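Local coordinates for protein DR2417 (Deinococcus radiodurans, PDB 4XWW) that probably degrades and matures RNA as a 5'-3' exonuclease, possibly also an endonuclease, using metal ions and acting as a homodimer, at residues V45-L50 and E87-G92; G59-V64 and Y454-G459; R66-L71 and T447-A452. All coordinates share one frame; numbering follows the deposited sequence.

Interaction 1 (V45-L50 and E87-G92). With ZN (zinc ion), chain F; nucleotides of chain C.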
ATOM      1  N   VAL A  45      -5.018   5.939 -34.077  1.00 23.74           N
ATOM      2  CA  VAL A  45      -5.009   5.606 -32.639  1.00 21.76           C
ATOM      3  C   VAL A  45      -3.598   5.221 -32.208  1.00 20.74           C
ATOM      4  O   VAL A  45      -2.857   4.604 -32.973  1.00 24.35           O
ATOM      5  CB  VAL A  45      -5.983   4.449 -32.312  1.00 22.42           C
ATOM      6  CG1 VAL A  45      -6.164   4.295 -30.772  1.00 23.53           C
ATOM      7  CG2 VAL A  45      -7.340   4.681 -32.965  1.00 23.64           C
ATOM      8  N   VAL A  46      -3.219   5.565 -30.979  1.00 19.95           N
ATOM      9  CA  VAL A  46      -1.885   5.240 -30.494  1.00 19.04           C
ATOM     10  C   VAL A  46      -1.991   4.393 -29.225  1.00 26.20           C
ATOM     11  O   VAL A  46      -2.588   4.832 -28.245  1.00 22.59           O
ATOM     12  CB  VAL A  46      -1.068   6.508 -30.228  1.00 18.66           C
ATOM     13  CG1 VAL A  46       0.319   6.146 -29.666  1.00 21.19           C
ATOM     14  CG2 VAL A  46      -0.929   7.338 -31.524  1.00 21.30           C
ATOM     15  N   ASP A  47      -1.564   3.140 -29.328  1.00 23.60           N
ATOM     16  CA  ASP A  47      -1.446   2.227 -28.198  1.00 18.41           C
ATOM     17  C   ASP A  47      -2.804   1.653 -27.786  1.00 29.64           C
ATOM     18  O   ASP A  47      -3.845   2.161 -28.192  1.00 23.65           O
ATOM     19  CB  ASP A  47      -0.706   2.884 -27.031  1.00 20.07           C
ATOM     20  CG  ASP A  47       0.791   2.977 -27.279  1.00 26.40           C
ATOM     21  OD1 ASP A  47       1.269   2.341 -28.237  1.00 23.92           O
ATOM     22  OD2 ASP A  47       1.485   3.682 -26.522  1.00 27.13           O
ATOM     23  N   GLY A  48      -2.782   0.594 -26.986  1.00 25.51           N
ATOM     24  CA  GLY A  48      -3.991   0.015 -26.427  1.00 24.20           C
ATOM     25  C   GLY A  48      -3.689  -0.732 -25.144  1.00 21.09           C
ATOM     26  O   GLY A  48      -3.743  -1.955 -25.114  1.00 23.00           O
ATOM     27  N   GLY A  49      -3.352   0.003 -24.094  1.00 22.43           N
ATOM     28  CA  GLY A  49      -2.898  -0.579 -22.844  1.00 19.41           C
ATOM     29  C   GLY A  49      -3.949  -1.151 -21.911  1.00 24.67           C
ATOM     30  O   GLY A  49      -5.135  -0.867 -22.045  1.00 23.15           O
ATOM     31  N   LEU A  50      -3.501  -1.972 -20.965  1.00 19.93           N
ATOM     32  CA  LEU A  50      -4.323  -2.328 -19.805  1.00 26.41           C
ATOM     33  C   LEU A  50      -3.834  -1.567 -18.568  1.00 19.80           C
ATOM     34  O   LEU A  50      -2.741  -0.973 -18.563  1.00 18.93           O
ATOM     35  CB  LEU A  50      -4.297  -3.840 -19.551  1.00 19.46           C
ATOM     36  CG  LEU A  50      -2.963  -4.550 -19.236  1.00 21.52           C
ATOM     37  CD1 LEU A  50      -2.395  -4.249 -17.837  1.00 22.58           C
ATOM     38  CD2 LEU A  50      -3.120  -6.063 -19.439  1.00 25.01           C
ATOM     39  N   GLU A  87       2.849  -3.726 -20.983  1.00 18.77           N
ATOM     40  CA  GLU A  87       1.445  -4.074 -20.836  1.00 20.62           C
ATOM     41  C   GLU A  87       0.530  -2.870 -20.712  1.00 16.62           C
ATOM     42  O   GLU A  87      -0.620  -2.960 -21.099  1.00 20.07           O
ATOM     43  CB  GLU A  87       1.246  -4.991 -19.622  1.00 25.24           C
ATOM     44  CG  GLU A  87       1.729  -6.420 -19.866  1.00 25.35           C
ATOM     45  CD  GLU A  87       0.832  -7.238 -20.761  1.00 39.79           C
ATOM     46  OE1 GLU A  87      -0.278  -6.790 -21.092  1.00 40.79           O
ATOM     47  OE2 GLU A  87       1.249  -8.349 -21.129  1.00 55.50           O
ATOM     48  N   ASP A  88       1.012  -1.752 -20.182  1.00 15.98           N
ATOM     49  CA  ASP A  88       0.119  -0.589 -20.126  1.00 20.28           C
ATOM     50  C   ASP A  88       0.076   0.174 -21.451  1.00 22.79           C
ATOM     51  O   ASP A  88      -0.534   1.246 -21.537  1.00 20.34           O
ATOM     52  CB  ASP A  88       0.511   0.360 -18.983  1.00 21.35           C
ATOM     53  CG  ASP A  88       1.827   1.046 -19.212  1.00 28.27           C
ATOM     54  OD1 ASP A  88       2.779   0.367 -19.647  1.00 28.84           O
ATOM     55  OD2 ASP A  88       1.904   2.261 -18.927  1.00 26.02           O
ATOM     56  N   HIS A  89       0.683  -0.400 -22.498  1.00 18.78           N
ATOM     57  CA  HIS A  89       0.497   0.130 -23.845  1.00 19.57           C
ATOM     58  C   HIS A  89      -0.040  -0.893 -24.843  1.00 19.93           C
ATOM     59  O   HIS A  89      -0.628  -0.497 -25.837  1.00 19.75           O
ATOM     60  CB  HIS A  89       1.811   0.735 -24.355  1.00 19.02           C
ATOM     61  CG  HIS A  89       2.300   1.859 -23.491  1.00 19.02           C
ATOM     62  ND1 HIS A  89       2.161   3.185 -23.853  1.00 21.72           N
ATOM     63  CD2 HIS A  89       2.859   1.861 -22.260  1.00 17.78           C
ATOM     64  CE1 HIS A  89       2.657   3.947 -22.895  1.00 19.04           C
ATOM     65  NE2 HIS A  89       3.087   3.170 -21.919  1.00 20.86           N
ATOM     66  N   ILE A  90       0.120  -2.191 -24.580  1.00 19.66           N
ATOM     67  CA  ILE A  90      -0.431  -3.182 -25.507  1.00 18.67           C
ATOM     68  C   ILE A  90      -1.404  -4.188 -24.908  1.00 23.39           C
ATOM     69  O   ILE A  90      -2.008  -4.969 -25.639  1.00 21.85           O
ATOM     70  CB  ILE A  90       0.689  -3.990 -26.209  1.00 18.73           C
ATOM     71  CG1 ILE A  90       1.539  -4.758 -25.204  1.00 24.25           C
ATOM     72  CG2 ILE A  90       1.584  -3.040 -26.985  1.00 21.76           C
ATOM     73  CD1 ILE A  90       2.295  -5.907 -25.817  1.00 25.32           C
ATOM     74  N   GLY A  91      -1.570  -4.168 -23.590  1.00 21.30           N
ATOM     75  CA  GLY A  91      -2.346  -5.204 -22.928  1.00 23.28           C
ATOM     76  C   GLY A  91      -3.833  -5.240 -23.215  1.00 20.84           C
ATOM     77  O   GLY A  91      -4.478  -6.274 -23.028  1.00 26.32           O
ATOM     78  N   GLY A  92      -4.382  -4.118 -23.663  1.00 21.01           N
ATOM     79  CA  GLY A  92      -5.785  -4.062 -24.027  1.00 26.08           C
ATOM     80  C   GLY A  92      -6.104  -4.413 -25.472  1.00 25.86           C
ATOM     81  O   GLY A  92      -7.263  -4.498 -25.844  1.00 27.72           O
TER
HETATM   82 ZN    ZN F 602       3.684   3.197 -19.835  1.00 30.61          ZN
ATOM     83  P     U C   4       5.562  -5.343 -18.486  1.00 32.63           P
ATOM     84  OP1   U C   4       6.925  -5.690 -18.944  1.00 51.59           O
ATOM     85  OP2   U C   4       4.684  -4.516 -19.343  1.00 40.02           O
ATOM     86  O5'   U C   4       4.846  -6.725 -18.147  1.00 60.35           O
ATOM     87  C5'   U C   4       3.658  -6.776 -17.345  1.00 58.56           C
ATOM     88  C4'   U C   4       3.996  -7.173 -15.928  1.00 45.63           C
ATOM     89  O4'   U C   4       2.890  -6.794 -15.063  1.00 55.98           O
ATOM     90  C3'   U C   4       4.216  -8.666 -15.688  1.00 57.15           C
ATOM     91  O3'   U C   4       5.581  -9.038 -15.883  1.00 73.05           O
ATOM     92  C2'   U C   4       3.660  -8.852 -14.281  1.00 55.73           C
ATOM     93  O2'   U C   4       4.508  -8.385 -13.254  1.00 59.19           O
ATOM     94  C1'   U C   4       2.454  -7.921 -14.330  1.00 58.03           C
ATOM     95  N1    U C   4       1.298  -8.501 -15.028  1.00 51.35           N
ATOM     96  C2    U C   4       0.267  -8.998 -14.256  1.00 56.80           C
ATOM     97  O2    U C   4       0.279  -8.971 -13.038  1.00 58.71           O
ATOM     98  N3    U C   4      -0.781  -9.526 -14.968  1.00 61.06           N
ATOM     99  C4    U C   4      -0.904  -9.608 -16.338  1.00 58.03           C
ATOM    100  O4    U C   4      -1.914 -10.114 -16.827  1.00 63.48           O
ATOM    101  C5    U C   4       0.206  -9.073 -17.065  1.00 50.20           C
ATOM    102  C6    U C   4       1.243  -8.550 -16.401  1.00 52.94           C
ATOM    103  P     U C   3       5.840   0.978 -16.812  1.00 29.94           P
ATOM    104  OP1   U C   3       7.144   1.637 -17.046  1.00 27.55           O
ATOM    105  OP2   U C   3       4.637   1.447 -17.538  1.00 34.04           O
ATOM    106  O5'   U C   3       6.038  -0.579 -17.072  1.00 29.98           O
ATOM    107  C5'   U C   3       6.986  -1.330 -16.299  1.00 32.79           C
ATOM    108  C4'   U C   3       6.387  -2.655 -15.906  1.00 47.85           C
ATOM    109  O4'   U C   3       5.625  -2.494 -14.678  1.00 58.92           O
ATOM    110  C3'   U C   3       5.430  -3.258 -16.932  1.00 49.04           C
ATOM    111  O3'   U C   3       5.680  -4.647 -17.063  1.00 40.49           O
ATOM    112  C2'   U C   3       4.054  -3.004 -16.324  1.00 53.66           C
ATOM    113  O2'   U C   3       3.082  -3.958 -16.704  1.00 50.29           O
ATOM    114  C1'   U C   3       4.362  -3.101 -14.833  1.00 58.16           C
ATOM    115  N1    U C   3       3.393  -2.385 -13.996  1.00 49.66           N
ATOM    116  C2    U C   3       2.840  -3.063 -12.927  1.00 49.36           C
ATOM    117  O2    U C   3       3.136  -4.212 -12.649  1.00 48.16           O
ATOM    118  N3    U C   3       1.932  -2.342 -12.195  1.00 42.51           N
ATOM    119  C4    U C   3       1.525  -1.044 -12.415  1.00 48.93           C
ATOM    120  O4    U C   3       0.694  -0.533 -11.661  1.00 48.32           O
ATOM    121  C5    U C   3       2.137  -0.413 -13.542  1.00 47.76           C
ATOM    122  C6    U C   3       3.025  -1.090 -14.280  1.00 45.59           C
TER
HETATM  123  O   HOH W   1       5.655   2.754 -19.736  1.00 16.45           O
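His89, backed by Asp47, presents NE2 of its ring to a zinc ion at 2.2 Å. Asp88 OD2 and His403 bind the same zinc, and so does a water that also donates a hydrogen bond to OP2 of U3 in the RNA. One shell out, His89 ND1 donates to Asp47 OD2 at 2.8 Å. The acceptor lies at the ring edge, near its plane, whereas the carboxylate stands almost perpendicular to the ring (85°) and is met from above its own plane; its OD1 accepts from Thr83 N. Backbone bonds then fasten the short helix to the loop after strand 42-46: Gly48 N to His89 O and Gly92 N to Gly48 O, each 2.7 Å, and a nearly straight Leu50 N to Glu87 O at 3.0 Å. Gly49 CA makes a CA-H...O contact with Asp88 O at 3.3 Å. Glu87 N, at the start of the helix, donates to OP2 of U4 at 2.6 Å. His84, His86, Asp88 and His89 form the HxHxDH motif of the metallo-beta-lactamase fold. The second-shell carboxylate fixes the rotation of the His89 ring, leaves NE2 to the metal, and probably strengthens it as a ligand.

Interaction 2 (G59-V64 and Y454-G459). With MN (manganese (II) ion), chain G.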
ATOM      1  N   GLY A  59     -10.756  -8.564  -6.518  1.00 27.22           N
ATOM      2  CA  GLY A  59     -11.120  -9.739  -7.275  1.00 34.27           C
ATOM      3  C   GLY A  59     -10.884  -9.634  -8.770  1.00 34.94           C
ATOM      4  O   GLY A  59     -10.837 -10.652  -9.444  1.00 43.75           O
ATOM      5  N   ILE A  60     -10.723  -8.425  -9.301  1.00 35.27           N
ATOM      6  CA  ILE A  60     -10.586  -8.318 -10.758  1.00 35.02           C
ATOM      7  C   ILE A  60      -9.130  -8.483 -11.194  1.00 32.03           C
ATOM      8  O   ILE A  60      -8.203  -8.253 -10.415  1.00 31.80           O
ATOM      9  CB  ILE A  60     -11.145  -6.979 -11.326  1.00 35.07           C
ATOM     10  CG1 ILE A  60     -10.201  -5.810 -11.055  1.00 33.62           C
ATOM     11  CG2 ILE A  60     -12.592  -6.724 -10.865  1.00 31.91           C
ATOM     12  CD1 ILE A  60     -10.653  -4.516 -11.704  1.00 37.01           C
ATOM     13  N   ASP A  61      -8.940  -8.895 -12.447  1.00 31.73           N
ATOM     14  CA  ASP A  61      -7.609  -9.224 -12.954  1.00 30.95           C
ATOM     15  C   ASP A  61      -6.921  -8.055 -13.652  1.00 29.52           C
ATOM     16  O   ASP A  61      -5.744  -7.784 -13.404  1.00 30.32           O
ATOM     17  CB  ASP A  61      -7.695 -10.413 -13.909  1.00 33.20           C
ATOM     18  CG  ASP A  61      -8.335 -11.624 -13.272  1.00 44.19           C
ATOM     19  OD1 ASP A  61      -8.088 -11.871 -12.072  1.00 54.16           O
ATOM     20  OD2 ASP A  61      -9.097 -12.328 -13.964  1.00 45.27           O
ATOM     21  N   LEU A  62      -7.641  -7.372 -14.534  1.00 25.71           N
ATOM     22  CA  LEU A  62      -7.068  -6.222 -15.224  1.00 26.78           C
ATOM     23  C   LEU A  62      -8.159  -5.270 -15.693  1.00 22.93           C
ATOM     24  O   LEU A  62      -9.341  -5.574 -15.598  1.00 24.71           O
ATOM     25  CB  LEU A  62      -6.214  -6.683 -16.413  1.00 35.91           C
ATOM     26  CG  LEU A  62      -6.895  -7.604 -17.417  1.00 39.45           C
ATOM     27  CD1 LEU A  62      -7.263  -6.857 -18.713  1.00 40.60           C
ATOM     28  CD2 LEU A  62      -6.008  -8.812 -17.725  1.00 41.21           C
ATOM     29  N   ILE A  63      -7.745  -4.100 -16.159  1.00 22.31           N
ATOM     30  CA  ILE A  63      -8.673  -3.063 -16.580  1.00 21.69           C
ATOM     31  C   ILE A  63      -8.324  -2.628 -18.015  1.00 22.03           C
ATOM     32  O   ILE A  63      -7.174  -2.404 -18.330  1.00 21.42           O
ATOM     33  CB  ILE A  63      -8.620  -1.842 -15.630  1.00 24.68           C
ATOM     34  CG1 ILE A  63      -8.819  -2.285 -14.172  1.00 33.00           C
ATOM     35  CG2 ILE A  63      -9.642  -0.804 -16.057  1.00 25.17           C
ATOM     36  CD1 ILE A  63      -8.491  -1.218 -13.137  1.00 36.69           C
ATOM     37  N   VAL A  64      -9.326  -2.504 -18.868  1.00 22.64           N
ATOM     38  CA  VAL A  64      -9.089  -2.082 -20.241  1.00 23.53           C
ATOM     39  C   VAL A  64      -9.951  -0.862 -20.519  1.00 26.70           C
ATOM     40  O   VAL A  64     -10.902  -0.606 -19.787  1.00 23.97           O
ATOM     41  CB  VAL A  64      -9.381  -3.219 -21.234  1.00 24.70           C
ATOM     42  CG1 VAL A  64      -8.419  -4.362 -20.996  1.00 24.99           C
ATOM     43  CG2 VAL A  64     -10.818  -3.681 -21.129  1.00 26.95           C
ATOM     44  N   TYR A 454     -13.793  -3.587 -16.504  1.00 29.02           N
ATOM     45  CA  TYR A 454     -13.090  -4.590 -15.712  1.00 34.55           C
ATOM     46  C   TYR A 454     -13.089  -5.964 -16.364  1.00 27.04           C
ATOM     47  O   TYR A 454     -14.080  -6.395 -16.942  1.00 28.61           O
ATOM     48  CB  TYR A 454     -13.702  -4.703 -14.311  1.00 26.64           C
ATOM     49  CG  TYR A 454     -13.750  -3.390 -13.567  1.00 30.93           C
ATOM     50  CD1 TYR A 454     -12.714  -2.473 -13.671  1.00 36.86           C
ATOM     51  CD2 TYR A 454     -14.837  -3.060 -12.774  1.00 37.24           C
ATOM     52  CE1 TYR A 454     -12.751  -1.267 -12.997  1.00 34.22           C
ATOM     53  CE2 TYR A 454     -14.884  -1.862 -12.095  1.00 45.20           C
ATOM     54  CZ  TYR A 454     -13.840  -0.968 -12.211  1.00 46.71           C
ATOM     55  OH  TYR A 454     -13.895   0.228 -11.533  1.00 45.24           O
ATOM     56  N   VAL A 455     -11.954  -6.641 -16.257  1.00 26.32           N
ATOM     57  CA  VAL A 455     -11.834  -8.036 -16.660  1.00 31.05           C
ATOM     58  C   VAL A 455     -11.640  -8.897 -15.411  1.00 35.59           C
ATOM     59  O   VAL A 455     -10.748  -8.647 -14.607  1.00 29.33           O
ATOM     60  CB  VAL A 455     -10.660  -8.247 -17.627  1.00 34.48           C
ATOM     61  CG1 VAL A 455     -10.538  -9.714 -18.011  1.00 37.26           C
ATOM     62  CG2 VAL A 455     -10.846  -7.387 -18.873  1.00 37.11           C
ATOM     63  N   ASP A 456     -12.495  -9.898 -15.258  1.00 33.38           N
ATOM     64  CA  ASP A 456     -12.466 -10.777 -14.095  1.00 35.60           C
ATOM     65  C   ASP A 456     -12.718 -12.192 -14.580  1.00 34.16           C
ATOM     66  O   ASP A 456     -13.843 -12.543 -14.901  1.00 35.46           O
ATOM     67  CB  ASP A 456     -13.523 -10.358 -13.081  1.00 36.62           C
ATOM     68  CG  ASP A 456     -13.270 -10.924 -11.693  1.00 38.57           C
ATOM     69  OD1 ASP A 456     -12.383 -11.788 -11.537  1.00 33.29           O
ATOM     70  OD2 ASP A 456     -13.987 -10.512 -10.768  1.00 33.93           O
ATOM     71  N   GLY A 457     -11.662 -12.990 -14.669  1.00 40.87           N
ATOM     72  CA  GLY A 457     -11.779 -14.304 -15.266  1.00 44.68           C
ATOM     73  C   GLY A 457     -12.005 -14.167 -16.760  1.00 48.38           C
ATOM     74  O   GLY A 457     -11.240 -13.501 -17.457  1.00 50.21           O
ATOM     75  N   LEU A 458     -13.065 -14.794 -17.251  1.00 55.58           N
ATOM     76  CA  LEU A 458     -13.418 -14.719 -18.662  1.00 57.23           C
ATOM     77  C   LEU A 458     -14.355 -13.548 -18.920  1.00 59.05           C
ATOM     78  O   LEU A 458     -14.576 -13.151 -20.068  1.00 60.18           O
ATOM     79  CB  LEU A 458     -14.073 -16.024 -19.114  1.00 56.76           C
ATOM     80  CG  LEU A 458     -13.233 -17.293 -19.018  1.00 54.08           C
ATOM     81  CD1 LEU A 458     -14.133 -18.511 -19.132  1.00 56.09           C
ATOM     82  CD2 LEU A 458     -12.170 -17.301 -20.106  1.00 56.06           C
ATOM     83  N   GLY A 459     -14.910 -13.006 -17.842  1.00 48.00           N
ATOM     84  CA  GLY A 459     -15.870 -11.927 -17.934  1.00 41.09           C
ATOM     85  C   GLY A 459     -15.228 -10.587 -18.242  1.00 42.11           C
ATOM     86  O   GLY A 459     -14.267 -10.169 -17.592  1.00 40.86           O
TER
HETATM   87 MN    MN G 603     -11.125 -12.805 -10.061  1.00 78.86          MN
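The ring of Tyr454 takes Ile63 CG1 at its edge, near the ring plane and 3.9 Å from CD1, while Ile60 CD1 comes in obliquely to 3.5 Å from that same Tyr454 CD1. Leu468 of helix 465-477 packs on the tyrosine too, and the phenol oxygen is hydrogen-bonded to Asp465. Of the two flat carboxylates, that of Asp61 is approached on the syn side of OD2, somewhat out of plane, by Gly457 N at 2.7 Å. The Asp456 carboxylate is divided between two partners: OD1 binds a manganese ion at 2.2 Å, and OD2 forms a salt bridge with Arg471. With CG anti to the backbone N (chi1 -162°), Asp456 brings OD1 beside Gly59 O, which binds the manganese at 2.3 Å; the metal probably offsets the repulsion between these oxygens. A classic beta bulge joins the strands: Asp61 N at 2.8 Å and, weakly, Leu62 N at 3.4 Å both donate to Val455 O, and Val455 N returns a bond to Leu62 O. Strand 62-65 thus pairs antiparallel with strand 452-456, which a type II' turn from Asp456 to Gly459 links to strand 459-460. On the face away from Tyr454, Leu62 and Val455 lie side by side, CD1 to CG2 3.6 Å, with Tyr95 against both. Arg549 of the second subunit donates to Asp456 O.

Interaction 3 (R66-L71 and T447-A452)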
ATOM      1  N   ARG A  66     -12.648   1.846 -22.005  1.00 28.53           N
ATOM      2  CA  ARG A  66     -13.909   1.974 -22.727  1.00 27.08           C
ATOM      3  C   ARG A  66     -13.616   2.487 -24.125  1.00 27.31           C
ATOM      4  O   ARG A  66     -12.911   3.474 -24.278  1.00 28.80           O
ATOM      5  CB  ARG A  66     -14.862   2.927 -21.999  1.00 35.82           C
ATOM      6  CG  ARG A  66     -15.668   2.277 -20.867  1.00 43.37           C
ATOM      7  CD  ARG A  66     -17.173   2.480 -21.093  1.00 51.78           C
ATOM      8  NE  ARG A  66     -17.618   3.746 -20.520  1.00 60.61           N
ATOM      9  CZ  ARG A  66     -18.664   4.447 -20.942  1.00 58.72           C
ATOM     10  NH1 ARG A  66     -18.974   5.588 -20.342  1.00 59.87           N
ATOM     11  NH2 ARG A  66     -19.397   4.019 -21.960  1.00 53.51           N
ATOM     12  N   ILE A  67     -14.163   1.832 -25.143  1.00 28.07           N
ATOM     13  CA  ILE A  67     -13.875   2.247 -26.514  1.00 28.46           C
ATOM     14  C   ILE A  67     -15.133   2.667 -27.253  1.00 29.83           C
ATOM     15  O   ILE A  67     -15.171   2.622 -28.492  1.00 29.74           O
ATOM     16  CB  ILE A  67     -13.156   1.138 -27.320  1.00 34.64           C
ATOM     17  CG1 ILE A  67     -13.978  -0.150 -27.344  1.00 40.56           C
ATOM     18  CG2 ILE A  67     -11.737   0.915 -26.779  1.00 29.66           C
ATOM     19  CD1 ILE A  67     -13.515  -1.142 -28.410  1.00 40.78           C
ATOM     20  N   ASP A  68     -16.150   3.093 -26.498  1.00 29.26           N
ATOM     21  CA  ASP A  68     -17.384   3.628 -27.085  1.00 34.78           C
ATOM     22  C   ASP A  68     -17.093   4.570 -28.247  1.00 30.58           C
ATOM     23  O   ASP A  68     -17.742   4.496 -29.296  1.00 32.92           O
ATOM     24  CB  ASP A  68     -18.214   4.388 -26.048  1.00 38.74           C
ATOM     25  CG  ASP A  68     -18.544   3.556 -24.830  1.00 44.95           C
ATOM     26  OD1 ASP A  68     -17.647   2.850 -24.328  1.00 40.37           O
ATOM     27  OD2 ASP A  68     -19.703   3.617 -24.366  1.00 46.78           O
ATOM     28  N   TYR A  69     -16.123   5.459 -28.055  1.00 29.32           N
ATOM     29  CA  TYR A  69     -15.804   6.442 -29.089  1.00 33.26           C
ATOM     30  C   TYR A  69     -15.344   5.776 -30.385  1.00 31.23           C
ATOM     31  O   TYR A  69     -15.794   6.150 -31.469  1.00 34.16           O
ATOM     32  CB  TYR A  69     -14.734   7.421 -28.602  1.00 36.07           C
ATOM     33  CG  TYR A  69     -14.407   8.493 -29.624  1.00 35.40           C
ATOM     34  CD1 TYR A  69     -15.155   9.660 -29.706  1.00 40.24           C
ATOM     35  CD2 TYR A  69     -13.357   8.327 -30.513  1.00 31.16           C
ATOM     36  CE1 TYR A  69     -14.858  10.634 -30.652  1.00 33.22           C
ATOM     37  CE2 TYR A  69     -13.047   9.284 -31.435  1.00 30.19           C
ATOM     38  CZ  TYR A  69     -13.793  10.438 -31.507  1.00 33.64           C
ATOM     39  OH  TYR A  69     -13.477  11.385 -32.462  1.00 36.29           O
ATOM     40  N   LEU A  70     -14.449   4.798 -30.270  1.00 28.58           N
ATOM     41  CA  LEU A  70     -13.910   4.106 -31.443  1.00 31.73           C
ATOM     42  C   LEU A  70     -14.971   3.294 -32.163  1.00 35.11           C
ATOM     43  O   LEU A  70     -14.953   3.188 -33.390  1.00 30.77           O
ATOM     44  CB  LEU A  70     -12.737   3.201 -31.040  1.00 27.57           C
ATOM     45  CG  LEU A  70     -11.546   3.950 -30.441  1.00 29.55           C
ATOM     46  CD1 LEU A  70     -10.395   3.010 -30.097  1.00 27.86           C
ATOM     47  CD2 LEU A  70     -11.094   4.996 -31.422  1.00 32.53           C
ATOM     48  N   LEU A  71     -15.901   2.722 -31.404  1.00 30.98           N
ATOM     49  CA  LEU A  71     -17.012   1.989 -32.000  1.00 32.63           C
ATOM     50  C   LEU A  71     -17.897   2.914 -32.813  1.00 33.72           C
ATOM     51  O   LEU A  71     -18.339   2.556 -33.899  1.00 34.81           O
ATOM     52  CB  LEU A  71     -17.835   1.288 -30.918  1.00 42.35           C
ATOM     53  CG  LEU A  71     -17.060   0.208 -30.164  1.00 41.00           C
ATOM     54  CD1 LEU A  71     -17.801  -0.201 -28.903  1.00 45.30           C
ATOM     55  CD2 LEU A  71     -16.847  -0.999 -31.072  1.00 41.65           C
ATOM     56  N   THR A 447     -16.315  16.653 -24.239  1.00 37.45           N
ATOM     57  CA  THR A 447     -15.881  15.353 -23.734  1.00 34.30           C
ATOM     58  C   THR A 447     -16.560  14.247 -24.528  1.00 33.76           C
ATOM     59  O   THR A 447     -17.589  14.472 -25.164  1.00 36.11           O
ATOM     60  CB  THR A 447     -16.169  15.180 -22.207  1.00 37.87           C
ATOM     61  OG1 THR A 447     -17.573  15.272 -21.946  1.00 36.48           O
ATOM     62  CG2 THR A 447     -15.446  16.236 -21.400  1.00 36.35           C
ATOM     63  N   VAL A 448     -15.953  13.065 -24.519  1.00 31.05           N
ATOM     64  CA  VAL A 448     -16.537  11.873 -25.125  1.00 30.79           C
ATOM     65  C   VAL A 448     -16.573  10.783 -24.059  1.00 32.50           C
ATOM     66  O   VAL A 448     -15.931  10.918 -23.023  1.00 32.19           O
ATOM     67  CB  VAL A 448     -15.738  11.382 -26.356  1.00 32.18           C
ATOM     68  CG1 VAL A 448     -15.597  12.497 -27.371  1.00 31.98           C
ATOM     69  CG2 VAL A 448     -14.364  10.855 -25.937  1.00 27.10           C
ATOM     70  N   ALA A 449     -17.329   9.719 -24.307  1.00 31.36           N
ATOM     71  CA  ALA A 449     -17.394   8.616 -23.359  1.00 34.05           C
ATOM     72  C   ALA A 449     -16.008   8.014 -23.165  1.00 33.82           C
ATOM     73  O   ALA A 449     -15.296   7.718 -24.130  1.00 33.94           O
ATOM     74  CB  ALA A 449     -18.370   7.557 -23.833  1.00 37.84           C
ATOM     75  N   ALA A 450     -15.624   7.854 -21.909  1.00 31.31           N
ATOM     76  CA  ALA A 450     -14.335   7.279 -21.570  1.00 28.59           C
ATOM     77  C   ALA A 450     -14.440   6.614 -20.216  1.00 34.98           C
ATOM     78  O   ALA A 450     -15.345   6.920 -19.452  1.00 38.05           O
ATOM     79  CB  ALA A 450     -13.249   8.342 -21.562  1.00 26.82           C
ATOM     80  N   GLY A 451     -13.521   5.707 -19.916  1.00 33.78           N
ATOM     81  CA  GLY A 451     -13.523   5.077 -18.612  1.00 39.36           C
ATOM     82  C   GLY A 451     -12.971   3.674 -18.579  1.00 33.78           C
ATOM     83  O   GLY A 451     -12.227   3.269 -19.473  1.00 30.26           O
ATOM     84  N   ALA A 452     -13.339   2.930 -17.533  1.00 30.80           N
ATOM     85  CA  ALA A 452     -12.741   1.630 -17.285  1.00 23.74           C
ATOM     86  C   ALA A 452     -13.712   0.486 -17.564  1.00 26.51           C
ATOM     87  O   ALA A 452     -14.913   0.599 -17.323  1.00 31.32           O
ATOM     88  CB  ALA A 452     -12.226   1.564 -15.849  1.00 28.24           C
TER
HETATM   89  O   HOH W   2     -11.950   5.188 -22.315  1.00 27.55           O
HETATM   90  O   HOH W   3     -14.540   5.615 -25.586  1.00 28.20           O
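Tyr69 and Val448 lean obliquely against each other, Val448 CG1 standing 3.7 Å from Tyr69 CD1 and almost as near CE1. The valine methyl meets the CD1-CE1 side of the ring, which is turned there by a first torsion that sets Tyr69 CG anti to the backbone N (chi1 -178°). Ile22 of strand 19-23 touches both side chains, so the pair extends the packing on that strand. Arg66 is arranged differently. Bent at chi2 and chi3, its chain runs beside Gly451, with CB 3.7 Å from Gly451 O, and folds the guanidinium back so that Ala450 N lies over one of its faces. A salt bridge from Arg66 NH2 to Asp68 OD2 probably helps to hold that bend, and the methyl of Ala449 fits against both partners, its CB 3.9 Å from Asp68 CB and 4.1 Å from Arg66 NH1. Here the connection between strands 441-447 and 452-456 runs roughly antiparallel to the entry of helix 68-72, which has Ile67 at its N-cap position. The backbones meet directly once: Arg66 N donates to Gly451 O at 2.9 Å, from well above the carbonyl plane (46°). Farther along, a water accepts from Tyr69 N, in the first turn of the helix, and donates to Ala449 O at 2.7 Å and to Arg66 O. A second water accepts from Gly451 N and lies 2.8 Å from Arg66 O.

Overall arrangement
Interactions 1 and 2 are buried, whereas interaction 3 lies at the surface, away from the metal sites. In interaction 1 residues 45-50 back the zinc ligands of 87-92, only some 40 positions on; the other two bring residues 59-71 against residues 447-459, from nearly 400 positions later. Interaction 2 does so by strand pairing and a shared manganese, interaction 3 by one direct backbone bond, water bridges, the packed arginine chain and a small apolar contact. The three are continuous: Leu50 packs on the backbone of Ile63, Ile63 on Ala452, and Val45 on Leu70. The hydrogen bond to RNA and the water-bridged phosphate are in interaction 1, while interaction 2 reaches the second subunit.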